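Local coordinates for fibronectin-binding protein (Streptococcus pyogenes, PDB 5A0L), which mediates covalent binding to a host target through an internal thioester in its N-terminal domain, consistent with a role in adhesion, at residues T127-W132 / K145-E150. Numbering follows the deposited sequence. Where two conformers were deposited one is given.
Sequences TQNAIW and KMWERE
Asn129 reaches out from helix 120-135 and sets its side-chain amide against two residues of the turn leading into helix 148-152, Met146 and Trp147. Both touches are van der Waals. The methyl CE of Met146, brought round by a bend at chi3 (74°), lies 3.9 Å from Asn129 OD1, while Asn129 ND2 sits 4.0 Å from Trp147 CZ2, at the edge of the indole and near its plane. Amide and ring stand almost perpendicular, 86° apart.

The polar link is indirect. One water accepts from Asn129 ND2 at 2.9 Å and from Trp147 NE1 at 3.2 Å, bridging helix and turn where no direct hydrogen bond joins them. ND2 also donates to Leu125 O one turn back in its own helix, and these two bonds together limit how the amide can rotate.

Lys145 to Glu148 form a type II turn, closed by Glu148 N to Lys145 O at 3.2 Å, with Trp147 as N-cap of the helix that follows. Helix 158-172 backs both sides: Leu168 touches Met146 and Ala130, and Met164 packs on Trp147. This surface contact lies in the helical part of the thioester domain, while Gln128 and Trp132 meet barrel strand 45-49 at Cys49.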
ATOM      1  N   THR A 127       2.824  -3.985   5.071  1.00 10.83           N
ATOM      2  CA  THR A 127       2.077  -4.179   3.842  1.00 10.95           C
ATOM      3  C   THR A 127       2.696  -3.365   2.714  1.00 11.50           C
ATOM      4  O   THR A 127       2.805  -3.832   1.574  1.00 11.37           O
ATOM      5  CB  THR A 127       0.601  -3.819   4.029  1.00 10.78           C
ATOM      6  OG1 THR A 127       0.061  -4.548   5.157  1.00 12.11           O
ATOM      7  CG2 THR A 127      -0.217  -4.156   2.830  1.00 11.61           C
ATOM      8  N   GLN A 128       3.112  -2.149   3.039  1.00 10.64           N
ATOM      9  CA  GLN A 128       3.747  -1.259   2.063  1.00 11.09           C
ATOM     10  C   GLN A 128       5.013  -1.900   1.501  1.00 11.30           C
ATOM     11  O   GLN A 128       5.290  -1.799   0.289  1.00 11.66           O
ATOM     12  CB  GLN A 128       4.077   0.070   2.751  1.00 10.80           C
ATOM     13  CG  GLN A 128       4.757   1.092   1.824  1.00 11.27           C
ATOM     14  CD  GLN A 128       3.856   1.533   0.716  1.00 11.18           C
ATOM     15  OE1 GLN A 128       3.004   2.419   0.895  1.00 11.81           O
ATOM     16  NE2 GLN A 128       3.989   0.886  -0.454  1.00 11.53           N
ATOM     17  N   ASN A 129       5.802  -2.536   2.349  1.00 11.30           N
ATOM     18  CA  ASN A 129       6.996  -3.209   1.875  1.00 11.64           C
ATOM     19  C   ASN A 129       6.660  -4.400   0.974  1.00 12.14           C
ATOM     20  O   ASN A 129       7.357  -4.620  -0.031  1.00 12.95           O
ATOM     21  CB  ASN A 129       7.882  -3.640   3.041  1.00 13.18           C
ATOM     22  CG  ASN A 129       8.811  -2.543   3.485  1.00 14.93           C
ATOM     23  OD1 ASN A 129       9.886  -2.388   2.920  1.00 17.55           O
ATOM     24  ND2 ASN A 129       8.395  -1.734   4.436  1.00 16.64           N
ATOM     25  N   ALA A 130       5.597  -5.149   1.284  1.00 11.59           N
ATOM     26  CA  ALA A 130       5.192  -6.242   0.434  1.00 11.52           C
ATOM     27  C   ALA A 130       4.718  -5.737  -0.913  1.00 11.55           C
ATOM     28  O   ALA A 130       4.947  -6.383  -1.963  1.00 12.48           O
ATOM     29  CB  ALA A 130       4.122  -7.077   1.124  1.00 12.44           C
ATOM     30  N   ILE A 131       4.047  -4.592  -0.937  1.00 10.68           N
ATOM     31  CA  ILE A 131       3.620  -4.021  -2.222  0.50 10.89           C
ATOM     32  C   ILE A 131       4.835  -3.633  -3.078  1.00 12.09           C
ATOM     33  O   ILE A 131       4.879  -3.933  -4.274  1.00 12.09           O
ATOM     34  CB  ILE A 131       2.632  -2.837  -2.024  0.50 10.77           C
ATOM     35  CG1 ILE A 131       1.282  -3.382  -1.515  0.50 11.36           C
ATOM     36  CG2 ILE A 131       2.464  -2.010  -3.304  0.50 11.86           C
ATOM     37  CD1 ILE A 131       0.599  -4.355  -2.445  0.50 11.23           C
ATOM     38  N   TRP A 132       5.830  -3.008  -2.476  1.00 11.43           N
ATOM     39  CA  TRP A 132       7.026  -2.604  -3.207  1.00 12.36           C
ATOM     40  C   TRP A 132       7.817  -3.799  -3.720  1.00 12.00           C
ATOM     41  O   TRP A 132       8.498  -3.683  -4.760  1.00 12.78           O
ATOM     42  CB  TRP A 132       7.884  -1.704  -2.339  1.00 12.70           C
ATOM     43  CG  TRP A 132       7.365  -0.312  -2.148  1.00 12.56           C
ATOM     44  CD1 TRP A 132       6.589   0.400  -3.001  1.00 12.96           C
ATOM     45  CD2 TRP A 132       7.656   0.555  -1.054  1.00 12.56           C
ATOM     46  NE1 TRP A 132       6.365   1.674  -2.520  1.00 12.77           N
ATOM     47  CE2 TRP A 132       7.004   1.784  -1.316  1.00 12.69           C
ATOM     48  CE3 TRP A 132       8.372   0.413   0.135  1.00 13.09           C
ATOM     49  CZ2 TRP A 132       7.100   2.874  -0.446  1.00 15.00           C
ATOM     50  CZ3 TRP A 132       8.455   1.492   0.997  1.00 15.11           C
ATOM     51  CH2 TRP A 132       7.813   2.695   0.701  1.00 14.96           C
ATOM     52  N   LYS A 145      16.666  -9.198   9.533  1.00 19.78           N
ATOM     53  CA  LYS A 145      17.334  -8.034  10.108  1.00 20.26           C
ATOM     54  C   LYS A 145      16.559  -6.737   9.919  1.00 19.32           C
ATOM     55  O   LYS A 145      17.001  -5.697  10.362  1.00 20.16           O
ATOM     56  CB  LYS A 145      18.750  -7.891   9.525  1.00 21.66           C
ATOM     57  CG  LYS A 145      19.728  -8.963   9.982  1.00 25.04           C
ATOM     58  CD  LYS A 145      21.028  -8.912   9.221  1.00 27.25           C
ATOM     59  CE  LYS A 145      22.087  -9.776   9.897  1.00 30.57           C
ATOM     60  NZ  LYS A 145      21.645 -11.199  10.073  1.00 37.88           N
ATOM     61  N   MET A 146      15.403  -6.781   9.271  1.00 17.89           N
ATOM     62  CA  MET A 146      14.672  -5.536   9.018  1.00 15.88           C
ATOM     63  C   MET A 146      14.210  -4.918  10.320  1.00 15.88           C
ATOM     64  O   MET A 146      13.749  -5.612  11.232  1.00 16.59           O
ATOM     65  CB  MET A 146      13.513  -5.760   8.059  1.00 17.88           C
ATOM     66  CG  MET A 146      14.000  -5.960   6.633  1.00 18.59           C
ATOM     67  SD  MET A 146      12.653  -6.303   5.483  1.00 19.94           S
ATOM     68  CE  MET A 146      11.926  -4.706   5.339  1.00 21.32           C
ATOM     69  N   TRP A 147      14.334  -3.594  10.369  1.00 16.01           N
ATOM     70  CA  TRP A 147      13.938  -2.780  11.535  1.00 16.41           C
ATOM     71  C   TRP A 147      14.776  -3.063  12.797  1.00 16.58           C
ATOM     72  O   TRP A 147      14.404  -2.646  13.906  1.00 19.15           O
ATOM     73  CB  TRP A 147      12.422  -2.905  11.816  1.00 17.20           C
ATOM     74  CG  TRP A 147      11.605  -2.594  10.625  1.00 17.04           C
ATOM     75  CD1 TRP A 147      11.491  -1.394  10.013  1.00 20.38           C
ATOM     76  CD2 TRP A 147      10.797  -3.512   9.867  1.00 17.46           C
ATOM     77  NE1 TRP A 147      10.668  -1.505   8.914  1.00 22.33           N
ATOM     78  CE2 TRP A 147      10.233  -2.799   8.802  1.00 19.84           C
ATOM     79  CE3 TRP A 147      10.510  -4.867   9.994  1.00 17.36           C
ATOM     80  CZ2 TRP A 147       9.362  -3.387   7.895  1.00 20.35           C
ATOM     81  CZ3 TRP A 147       9.653  -5.455   9.082  1.00 19.19           C
ATOM     82  CH2 TRP A 147       9.097  -4.724   8.044  1.00 19.84           C
ATOM     83  N   GLU A 148      15.907  -3.738  12.652  1.00 16.75           N
ATOM     84  CA  GLU A 148      16.765  -3.961  13.795  1.00 17.11           C
ATOM     85  C   GLU A 148      17.277  -2.631  14.379  1.00 18.98           C
ATOM     86  O   GLU A 148      17.507  -2.525  15.586  1.00 20.00           O
ATOM     87  CB  GLU A 148      17.921  -4.886  13.438  1.00 18.61           C
ATOM     88  CG  GLU A 148      18.732  -5.364  14.633  1.00 20.20           C
ATOM     89  CD  GLU A 148      18.004  -6.259  15.633  1.00 23.89           C
ATOM     90  OE1 GLU A 148      16.893  -6.735  15.381  1.00 26.01           O
ATOM     91  OE2 GLU A 148      18.618  -6.502  16.689  1.00 31.95           O
ATOM     92  N   ARG A 149      17.525  -1.625  13.523  1.00 16.84           N
ATOM     93  CA  ARG A 149      17.956  -0.336  14.040  1.00 19.36           C
ATOM     94  C   ARG A 149      16.910   0.226  15.012  1.00 18.67           C
ATOM     95  O   ARG A 149      17.243   0.698  16.119  1.00 21.07           O
ATOM     96  CB  ARG A 149      18.235   0.643  12.914  1.00 21.37           C
ATOM     97  CG  ARG A 149      18.831   1.955  13.404  1.00 23.51           C
ATOM     98  CD  ARG A 149      19.183   2.889  12.244  1.00 23.81           C
ATOM     99  NE  ARG A 149      20.309   2.385  11.452  1.00 24.30           N
ATOM    100  CZ  ARG A 149      20.753   2.955  10.333  1.00 25.06           C
ATOM    101  NH1 ARG A 149      20.170   4.055   9.874  1.00 27.30           N
ATOM    102  NH2 ARG A 149      21.763   2.420   9.664  1.00 27.24           N
ATOM    103  N   GLU A 150      15.640   0.156  14.618  1.00 19.63           N
ATOM    104  CA  GLU A 150      14.543   0.550  15.496  1.00 21.22           C
ATOM    105  C   GLU A 150      14.487  -0.228  16.816  1.00 23.44           C
ATOM    106  O   GLU A 150      14.220   0.350  17.844  1.00 24.06           O
ATOM    107  CB  GLU A 150      13.214   0.435  14.762  1.00 22.35           C
ATOM    108  CG  GLU A 150      12.969   1.522  13.724  1.00 22.37           C
ATOM    109  CD  GLU A 150      13.677   1.370  12.390  1.00 24.53           C
ATOM    110  OE1 GLU A 150      14.324   0.340  12.076  1.00 23.40           O
ATOM    111  OE2 GLU A 150      13.550   2.335  11.616  1.00 35.33           O
TER
HETATM  112  O   HOH W   1      10.412  -0.291   6.012  1.00 36.18           O